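Side-chain contacts in heat shock protein STI1 (Saccharomyces cerevisiae, PDB 3UPV), which acts as a co-chaperone adaptor for Hsp70 and Hsp90, its TPR2B domain, studied here, holding a peptide from the Hsp70 C terminus: residues Lys3-Arg8 with Asp37-Ser42; Asn43-Leu48 with Tyr75-Thr80; Ser90-Leu95 with Tyr119-Gln124. All coordinates share one frame; numbering follows the deposited sequence.

Contact 1 of 3, residues Lys3-Arg8 with Asp37-Ser42; sequences KAEEAR and DARGYS
Arg8 and Gly40 mark the closest backbone approach, their CA atoms 7.3 Å apart, so helix 2-16 and the start of helix 38-50, first helices of TPR 7 and TPR 8, meet through long side chains on the peptide-binding side. Arg8 CD lies over one face of the Arg39 guanidinium, 3.5 Å from Arg39 NH1 and nearer the group's edge than its middle. The two guanidinium planes are 17° apart, and Arg8 NE is 3.7 Å from Arg39 NH1.

Each arginine grips an acid of its own segment side-on, through NE and one NH. Arg8 NH1 donates to Glu5 OE1 at 2.8 Å, while Arg8 NE reaches Glu5 OE2; both nitrogens approach from above the carboxylate plane, the oxygens lying in the guanidinium plane. Arg39 NH2 binds Asp37 OD1, also at 2.8 Å, through the syn lone pair, and Arg39 NE meets the syn side of Asp37 OD2. Asp37 is the N-cap of helix 38-50, its OD2 also accepting from Arg39 N at 3.0 Å. A bend at chi3 (-62°) returns the Arg39 guanidinium to this cap.

Glu5 OE2 stands 4.1 Å from Arg39 NH2, too far for a salt bridge. The remaining nitrogen, Arg8 NH2, salt-bridges the backbone of the bound peptide, and Arg39 packs on an acidic peptide side chain. Two acids and the peptide probably offset the paired charges, consistent with an acidic ligand.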
loop_
_atom_site.group_PDB
_atom_site.type_symbol
_atom_site.label_atom_id
_atom_site.label_comp_id
_atom_site.label_asym_id
_atom_site.label_seq_id
_atom_site.Cartn_x
_atom_site.Cartn_y
_atom_site.Cartn_z
ATOM N N LYS A 3 16.586 -1.967 14.674
ATOM C CA LYS A 3 15.363 -2.562 15.190
ATOM C C LYS A 3 14.136 -2.285 14.293
ATOM O O LYS A 3 13.214 -3.081 14.229
ATOM C CB LYS A 3 15.080 -2.082 16.594
ATOM C CG LYS A 3 16.063 -2.666 17.588
ATOM C CD LYS A 3 15.709 -2.248 18.979
ATOM C CE LYS A 3 16.103 -3.311 19.992
ATOM N NZ LYS A 3 16.239 -2.727 21.376
ATOM N N ALA A 4 14.165 -1.189 13.565
ATOM C CA ALA A 4 13.101 -0.922 12.555
ATOM C C ALA A 4 13.244 -1.900 11.417
ATOM O O ALA A 4 12.257 -2.446 10.939
ATOM C CB ALA A 4 13.199 0.545 12.031
ATOM N N GLU A 5 14.498 -2.133 11.031
ATOM C CA GLU A 5 14.827 -3.064 10.001
ATOM C C GLU A 5 14.460 -4.513 10.388
ATOM O O GLU A 5 13.901 -5.231 9.564
ATOM C CB GLU A 5 16.294 -2.904 9.625
ATOM C CG GLU A 5 16.722 -3.835 8.547
ATOM C CD GLU A 5 16.117 -3.502 7.154
ATOM O OE1 GLU A 5 16.447 -4.283 6.230
ATOM O OE2 GLU A 5 15.380 -2.502 6.996
ATOM N N GLU A 6 14.772 -4.936 11.621
ATOM C CA GLU A 6 14.339 -6.253 12.098
ATOM C C GLU A 6 12.825 -6.377 12.034
ATOM O O GLU A 6 12.282 -7.445 11.634
ATOM C CB GLU A 6 14.817 -6.473 13.515
ATOM C CG GLU A 6 14.129 -7.580 14.320
ATOM C CD GLU A 6 14.674 -7.632 15.734
ATOM O OE1 GLU A 6 15.240 -6.611 16.153
ATOM O OE2 GLU A 6 14.561 -8.662 16.442
ATOM N N ALA A 7 12.145 -5.339 12.531
ATOM C CA ALA A 7 10.683 -5.328 12.408
ATOM C C ALA A 7 10.159 -5.442 10.979
ATOM O O ALA A 7 9.244 -6.244 10.698
ATOM C CB ALA A 7 10.058 -4.097 13.167
ATOM N N ARG A 8 10.828 -4.779 10.035
ATOM C CA ARG A 8 10.409 -4.880 8.614
ATOM C C ARG A 8 10.599 -6.348 8.134
ATOM O O ARG A 8 9.780 -6.869 7.365
ATOM C CB ARG A 8 11.291 -3.943 7.785
ATOM C CG ARG A 8 11.009 -3.927 6.233
ATOM C CD ARG A 8 12.043 -3.069 5.474
ATOM N NE ARG A 8 13.301 -3.798 5.283
ATOM C CZ ARG A 8 13.480 -4.827 4.462
ATOM N NH1 ARG A 8 14.670 -5.416 4.414
ATOM N NH2 ARG A 8 12.508 -5.248 3.671
ATOM N N ASP A 37 9.493 6.471 7.876
ATOM C CA ASP A 37 9.728 5.493 6.853
ATOM C C ASP A 37 8.373 5.148 6.296
ATOM O O ASP A 37 7.579 4.428 6.947
ATOM C CB ASP A 37 10.481 4.292 7.439
ATOM C CG ASP A 37 10.885 3.258 6.387
ATOM O OD1 ASP A 37 11.779 2.435 6.693
ATOM O OD2 ASP A 37 10.336 3.266 5.255
ATOM N N ALA A 38 8.070 5.655 5.097
ATOM C CA ALA A 38 6.790 5.321 4.405
ATOM C C ALA A 38 6.504 3.802 4.269
ATOM O O ALA A 38 5.355 3.404 4.186
ATOM C CB ALA A 38 6.749 5.958 2.987
ATOM N N ARG A 39 7.535 2.969 4.179
ATOM C CA ARG A 39 7.321 1.545 3.932
ATOM C C ARG A 39 6.513 0.931 5.063
ATOM O O ARG A 39 5.740 -0.008 4.824
ATOM C CB ARG A 39 8.631 0.773 3.800
ATOM C CG ARG A 39 9.473 1.237 2.621
ATOM C CD ARG A 39 10.820 0.529 2.560
ATOM N NE ARG A 39 11.588 0.849 3.770
ATOM C CZ ARG A 39 12.736 0.267 4.110
ATOM N NH1 ARG A 39 13.289 -0.664 3.305
ATOM N NH2 ARG A 39 13.365 0.653 5.226
ATOM N N GLY A 40 6.726 1.383 6.293
ATOM C CA GLY A 40 6.002 0.760 7.420
ATOM C C GLY A 40 4.488 0.924 7.291
ATOM O O GLY A 40 3.699 -0.014 7.590
ATOM N N TYR A 41 4.068 2.134 6.908
ATOM C CA TYR A 41 2.639 2.432 6.709
ATOM C C TYR A 41 2.087 1.626 5.557
ATOM O O TYR A 41 1.046 0.966 5.727
ATOM C CB TYR A 41 2.471 3.936 6.470
ATOM C CG TYR A 41 2.957 4.734 7.631
ATOM C CD1 TYR A 41 4.219 5.337 7.573
ATOM C CD2 TYR A 41 2.218 4.819 8.809
ATOM C CE1 TYR A 41 4.740 6.031 8.617
ATOM C CE2 TYR A 41 2.718 5.623 9.899
ATOM C CZ TYR A 41 4.010 6.181 9.799
ATOM O OH TYR A 41 4.645 6.917 10.787
ATOM N N SER A 42 2.762 1.666 4.410
ATOM C CA SER A 42 2.301 0.920 3.248
ATOM C C SER A 42 2.231 -0.557 3.612
ATOM O O SER A 42 1.275 -1.245 3.231
ATOM C CB SER A 42 3.216 1.152 2.043
ATOM O OG SER A 42 2.884 0.230 1.006
#

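Contact 2 of 3, residues Asn43-Leu48 with Tyr75-Thr80; sequences NRAAAL and YIRKAT
A first torsion of -155°, roughly trans to the backbone N, and a turn at chi3 (-58°) let Arg77 lay its CD against Ala45 and its guanidinium over Ala46. The two helices, 38-50 and 72-84, are the first of successive tetratricopeptide repeats, TPR 8 and TPR 9. Their backbones come nearest at Ala46 and Arg77, with CA atoms 7.4 Å apart.

Ala45 CB touches the aliphatic part, 3.7 Å from Arg77 CD. Ala46 CB sits over one face of the guanidinium, 3.1 Å from Arg77 NH2 and displaced toward the rim. The close methyl probably limits how far the flat group can tilt on that side. Arg77 NE donates to Ser42 OG, one turn before Ala46, which helps fix the rotation of the group, while Arg77 NH1 hydrogen-bonds to the backbone of the bound peptide and NH2 does so weakly. Asn43 ND2 also binds the peptide backbone, placing both residues in the ligand groove. A leucine in place of Arg77 would probably leave Ser42 OG and the peptide backbone without the donors Arg77 supplies, the water at Asn43 OD1 without its mate, and the Ala46 methyl without the flat group it packs on.

On its own helix, Arg77 O accepts from Thr80 OG1 at 2.7 Å. One ordered water links the helices, donating to Asn43 OD1 at 2.7 Å and accepting from Arg77 NH1 at 3.0 Å.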
loop_
_atom_site.group_PDB
_atom_site.type_symbol
_atom_site.label_atom_id
_atom_site.label_comp_id
_atom_site.label_asym_id
_atom_site.label_seq_id
_atom_site.Cartn_x
_atom_site.Cartn_y
_atom_site.Cartn_z
ATOM N N ASN A 43 3.259 -1.060 4.338
ATOM C CA ASN A 43 3.322 -2.474 4.660
ATOM C C ASN A 43 2.201 -2.832 5.639
ATOM O O ASN A 43 1.471 -3.820 5.429
ATOM C CB ASN A 43 4.684 -2.868 5.252
ATOM C CG ASN A 43 5.830 -2.901 4.216
ATOM O OD1 ASN A 43 5.652 -2.914 2.981
ATOM N ND2 ASN A 43 7.041 -2.960 4.759
ATOM N N ARG A 44 1.983 -2.002 6.679
ATOM C CA ARG A 44 0.878 -2.333 7.548
ATOM C C ARG A 44 -0.439 -2.292 6.774
ATOM O O ARG A 44 -1.296 -3.189 6.985
ATOM C CB ARG A 44 0.823 -1.314 8.697
ATOM C CG ARG A 44 -0.151 -1.750 9.757
ATOM C CD ARG A 44 -0.086 -0.962 11.099
ATOM N NE ARG A 44 -0.377 0.440 10.934
ATOM C CZ ARG A 44 -0.226 1.337 11.891
ATOM N NH1 ARG A 44 0.270 0.983 13.110
ATOM N NH2 ARG A 44 -0.521 2.592 11.614
ATOM N N ALA A 45 -0.616 -1.295 5.866
ATOM C CA ALA A 45 -1.819 -1.284 5.013
ATOM C C ALA A 45 -2.009 -2.613 4.282
ATOM O O ALA A 45 -3.142 -3.098 4.071
ATOM C CB ALA A 45 -1.772 -0.162 4.002
ATOM N N ALA A 46 -0.927 -3.164 3.798
ATOM C CA ALA A 46 -1.049 -4.410 2.995
ATOM C C ALA A 46 -1.659 -5.493 3.854
ATOM O O ALA A 46 -2.502 -6.306 3.385
ATOM C CB ALA A 46 0.335 -4.839 2.452
ATOM N N ALA A 47 -1.200 -5.553 5.098
ATOM C CA ALA A 47 -1.707 -6.583 5.990
ATOM C C ALA A 47 -3.152 -6.327 6.467
ATOM O O ALA A 47 -3.995 -7.251 6.573
ATOM C CB ALA A 47 -0.724 -6.792 7.177
ATOM N N LEU A 48 -3.444 -5.079 6.816
ATOM C CA LEU A 48 -4.799 -4.698 7.194
ATOM C C LEU A 48 -5.773 -4.986 6.004
ATOM O O LEU A 48 -6.879 -5.399 6.202
ATOM C CB LEU A 48 -4.842 -3.226 7.526
ATOM C CG LEU A 48 -4.158 -2.812 8.839
ATOM C CD1 LEU A 48 -3.890 -1.310 8.801
ATOM C CD2 LEU A 48 -5.078 -3.102 10.035
ATOM N N TYR A 75 0.265 4.452 -3.585
ATOM C CA TYR A 75 -0.856 4.921 -4.404
ATOM C C TYR A 75 -1.650 3.751 -4.975
ATOM O O TYR A 75 -2.942 3.762 -4.896
ATOM C CB TYR A 75 -0.401 5.812 -5.540
ATOM C CG TYR A 75 0.341 7.084 -5.181
ATOM C CD1 TYR A 75 -0.337 8.289 -4.932
ATOM C CD2 TYR A 75 1.736 7.102 -5.117
ATOM C CE1 TYR A 75 0.386 9.463 -4.622
ATOM C CE2 TYR A 75 2.430 8.246 -4.749
ATOM C CZ TYR A 75 1.778 9.422 -4.552
ATOM O OH TYR A 75 2.557 10.548 -4.292
ATOM N N ILE A 76 -0.935 2.728 -5.470
ATOM C CA ILE A 76 -1.620 1.607 -6.042
ATOM C C ILE A 76 -2.411 0.858 -4.954
ATOM O O ILE A 76 -3.625 0.532 -5.083
ATOM C CB ILE A 76 -0.688 0.662 -6.764
ATOM C CG1 ILE A 76 -0.075 1.393 -7.947
ATOM C CG2 ILE A 76 -1.498 -0.603 -7.188
ATOM C CD1 ILE A 76 1.063 0.656 -8.588
ATOM N N ARG A 77 -1.759 0.689 -3.800
ATOM C CA ARG A 77 -2.450 0.069 -2.664
ATOM C C ARG A 77 -3.713 0.796 -2.232
ATOM O O ARG A 77 -4.774 0.190 -1.919
ATOM C CB ARG A 77 -1.465 -0.003 -1.517
ATOM C CG ARG A 77 -1.863 -1.062 -0.640
ATOM C CD ARG A 77 -0.932 -1.307 0.563
ATOM N NE ARG A 77 0.473 -1.622 0.246
ATOM C CZ ARG A 77 0.868 -2.813 -0.206
ATOM N NH1 ARG A 77 2.169 -3.088 -0.452
ATOM N NH2 ARG A 77 -0.058 -3.746 -0.392
ATOM N N LYS A 78 -3.596 2.104 -2.065
ATOM C CA LYS A 78 -4.760 2.905 -1.707
ATOM C C LYS A 78 -5.932 2.758 -2.693
ATOM O O LYS A 78 -7.080 2.637 -2.261
ATOM C CB LYS A 78 -4.346 4.354 -1.716
ATOM C CG LYS A 78 -5.474 5.326 -1.374
ATOM C CD LYS A 78 -4.905 6.760 -1.366
ATOM C CE LYS A 78 -6.016 7.787 -1.318
ATOM N NZ LYS A 78 -5.509 9.211 -1.224
ATOM N N ALA A 79 -5.621 2.829 -4.000
ATOM C CA ALA A 79 -6.667 2.682 -5.026
ATOM C C ALA A 79 -7.347 1.355 -4.907
ATOM O O ALA A 79 -8.576 1.261 -5.086
ATOM C CB ALA A 79 -6.101 2.830 -6.393
ATOM N N THR A 80 -6.545 0.311 -4.665
ATOM C CA THR A 80 -7.103 -1.061 -4.536
ATOM C C THR A 80 -8.081 -1.090 -3.324
ATOM O O THR A 80 -9.164 -1.648 -3.424
ATOM C CB THR A 80 -6.051 -2.184 -4.433
ATOM O OG1 THR A 80 -5.322 -2.076 -3.216
ATOM C CG2 THR A 80 -5.070 -2.145 -5.574
HETATM O O HOH W 1 4.566 -1.771 0.784
#

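Contact 3 of 3, residues Ser90-Leu95 with Tyr119-Gln124; sequences SALETL and YKASQQ
Leu92 and Ala121 form the centre of an apolar contact between two nearly antiparallel helices, and their CA atoms, 6.4 Å apart, give the closest backbone approach. The segment axes come to 9.3 Å and their N-to-C directions differ by 156°.

The tight part is a methyl-to-methyl patch. Leu92 CD2 lies 3.7 Å from Ala121 CB, with Leu92 CG just behind it at 4.0 Å from the same methyl, so one branch of the leucine does most of the touching. Its CG stands anti to the carbonyl carbon (chi1 -76°), and CD1 continues the extended chain, which leaves CD2 as the branch turned toward Ala121. That same CD2 also rests 3.7 Å from the backbone N of Ser122, which means that the leucine packs against the helix surface itself as well as on a side chain. The preceding residue, Ala91, brings its CB to 4.3 Å from Ala121 CB and widens the apolar patch. Ala121 therefore receives contacts from two successive residues of the other helix.

The looser side begins at Ser122. Its CB is 4.1 Å from Leu92 CD2, and Ser122 is partly exposed, whereas Ala91, Leu92 and Ala121 are buried. Beyond it, Tyr119 and Gln123 belong to the exposed side of helix 111-124, where Gln123 CG lies over one face of the Tyr119 ring.

The patch joins the second helix of TPR 9 to the C-terminal helix that follows it. Leu92 also packs on Tyr118, and Leu95 on Ile114 and Leu117 earlier on helix 111-124, while Ala91 touches Ile83 and Leu95 touches Ala79, so that helix 88-106 packs on both helix 72-84 and helix 111-124.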
loop_
_atom_site.group_PDB
_atom_site.type_symbol
_atom_site.label_atom_id
_atom_site.label_comp_id
_atom_site.label_asym_id
_atom_site.label_seq_id
_atom_site.Cartn_x
_atom_site.Cartn_y
_atom_site.Cartn_z
ATOM N N SER A 90 -12.964 8.181 -6.339
ATOM C CA SER A 90 -11.715 8.519 -5.674
ATOM C C SER A 90 -10.616 7.637 -6.163
ATOM O O SER A 90 -9.482 8.099 -6.318
ATOM C CB SER A 90 -11.831 8.465 -4.149
ATOM O OG SER A 90 -12.750 9.483 -3.728
ATOM N N ALA A 91 -10.941 6.365 -6.390
ATOM C CA ALA A 91 -9.933 5.432 -6.892
ATOM C C ALA A 91 -9.389 5.829 -8.226
ATOM O O ALA A 91 -8.189 5.738 -8.475
ATOM C CB ALA A 91 -10.436 3.976 -6.924
ATOM N N LEU A 92 -10.269 6.291 -9.096
ATOM C CA LEU A 92 -9.819 6.674 -10.439
ATOM C C LEU A 92 -8.819 7.854 -10.317
ATOM O O LEU A 92 -7.786 7.902 -11.020
ATOM C CB LEU A 92 -11.094 7.070 -11.227
ATOM C CG LEU A 92 -11.949 5.860 -11.705
ATOM C CD1 LEU A 92 -13.330 6.328 -12.169
ATOM C CD2 LEU A 92 -11.282 4.956 -12.779
ATOM N N GLU A 93 -9.090 8.784 -9.405
ATOM C CA GLU A 93 -8.186 9.931 -9.155
ATOM C C GLU A 93 -6.841 9.450 -8.583
ATOM O O GLU A 93 -5.762 9.879 -9.022
ATOM C CB GLU A 93 -8.853 10.971 -8.199
ATOM C CG GLU A 93 -9.764 11.999 -8.930
ATOM C CD GLU A 93 -10.631 12.854 -7.978
ATOM O OE1 GLU A 93 -11.434 13.659 -8.468
ATOM O OE2 GLU A 93 -10.552 12.719 -6.743
ATOM N N THR A 94 -6.916 8.479 -7.674
ATOM C CA THR A 94 -5.728 7.971 -7.083
ATOM C C THR A 94 -4.907 7.239 -8.169
ATOM O O THR A 94 -3.664 7.310 -8.171
ATOM C CB THR A 94 -6.073 6.990 -5.977
ATOM O OG1 THR A 94 -6.876 7.657 -4.996
ATOM C CG2 THR A 94 -4.783 6.435 -5.296
ATOM N N LEU A 95 -5.595 6.506 -9.060
ATOM C CA LEU A 95 -4.907 5.794 -10.113
ATOM C C LEU A 95 -4.257 6.727 -11.124
ATOM O O LEU A 95 -3.196 6.374 -11.701
ATOM C CB LEU A 95 -5.783 4.810 -10.839
ATOM C CG LEU A 95 -6.145 3.669 -9.911
ATOM C CD1 LEU A 95 -7.460 2.906 -10.303
ATOM C CD2 LEU A 95 -4.928 2.751 -9.757
ATOM N N TYR A 119 -9.570 0.248 -15.121
ATOM C CA TYR A 119 -10.656 -0.339 -15.908
ATOM C C TYR A 119 -11.730 -0.871 -14.946
ATOM O O TYR A 119 -12.914 -0.705 -15.198
ATOM C CB TYR A 119 -10.170 -1.485 -16.784
ATOM C CG TYR A 119 -11.308 -1.971 -17.635
ATOM C CD1 TYR A 119 -11.884 -1.111 -18.604
ATOM C CD2 TYR A 119 -11.875 -3.238 -17.439
ATOM C CE1 TYR A 119 -13.004 -1.531 -19.383
ATOM C CE2 TYR A 119 -12.980 -3.662 -18.198
ATOM C CZ TYR A 119 -13.530 -2.811 -19.156
ATOM O OH TYR A 119 -14.605 -3.215 -19.901
ATOM N N LYS A 120 -11.296 -1.491 -13.862
ATOM C CA LYS A 120 -12.160 -2.190 -12.922
ATOM C C LYS A 120 -12.947 -1.087 -12.167
ATOM O O LYS A 120 -14.196 -1.104 -12.099
ATOM C CB LYS A 120 -11.297 -3.104 -12.012
ATOM C CG LYS A 120 -12.001 -3.754 -10.789
ATOM C CD LYS A 120 -11.105 -4.778 -10.013
ATOM C CE LYS A 120 -9.882 -4.207 -9.190
ATOM N NZ LYS A 120 -9.586 -4.776 -7.733
ATOM N N ALA A 121 -12.247 -0.051 -11.721
ATOM C CA ALA A 121 -12.933 1.081 -11.051
ATOM C C ALA A 121 -13.958 1.779 -11.944
ATOM O O ALA A 121 -15.094 2.121 -11.497
ATOM C CB ALA A 121 -11.927 2.097 -10.472
ATOM N N SER A 122 -13.561 2.026 -13.192
ATOM C CA SER A 122 -14.472 2.684 -14.134
ATOM C C SER A 122 -15.756 1.882 -14.393
ATOM O O SER A 122 -16.883 2.417 -14.317
ATOM C CB SER A 122 -13.753 2.969 -15.443
ATOM O OG SER A 122 -14.671 3.594 -16.318
ATOM N N GLN A 123 -15.605 0.599 -14.661
ATOM C CA GLN A 123 -16.767 -0.240 -14.893
ATOM C C GLN A 123 -17.700 -0.323 -13.689
ATOM O O GLN A 123 -18.935 -0.188 -13.869
ATOM C CB GLN A 123 -16.318 -1.595 -15.431
ATOM C CG GLN A 123 -15.417 -1.416 -16.715
ATOM C CD GLN A 123 -16.190 -0.912 -17.922
ATOM O OE1 GLN A 123 -15.931 0.181 -18.449
ATOM N NE2 GLN A 123 -17.163 -1.712 -18.365
ATOM N N GLN A 124 -17.156 -0.447 -12.464
ATOM C CA GLN A 124 -18.069 -0.567 -11.317
ATOM C C GLN A 124 -18.748 0.767 -11.009
ATOM O O GLN A 124 -19.832 0.792 -10.418
ATOM C CB GLN A 124 -17.424 -1.216 -10.083
ATOM C CG GLN A 124 -16.608 -2.446 -10.422
ATOM C CD GLN A 124 -15.958 -3.173 -9.214
ATOM O OE1 GLN A 124 -15.216 -4.144 -9.410
ATOM N NE2 GLN A 124 -16.265 -2.741 -7.972
#

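How the contacts relate
From the N terminus, contact 1 closes a loop over helix 20-33, bringing helix 2-16 beside helix 38-50. Contact 2 starts on that same helix 38-50 and closes a second loop over helix 54-67, reaching helix 72-84. Contact 3 closes the last, joining helix 88-106 to helix 111-124. The three follow in series; none nests in or crosses another. Contacts 1 and 2 touch through a hydrogen bond, contacts 2 and 3 through packing, as of Tyr75 O on Thr94 CG2. Contacts 1 and 3, with centres about 29 Å apart, lie on opposite sides of the chain's centre, so the series spans the domain from TPR 7 to the C-terminal helix.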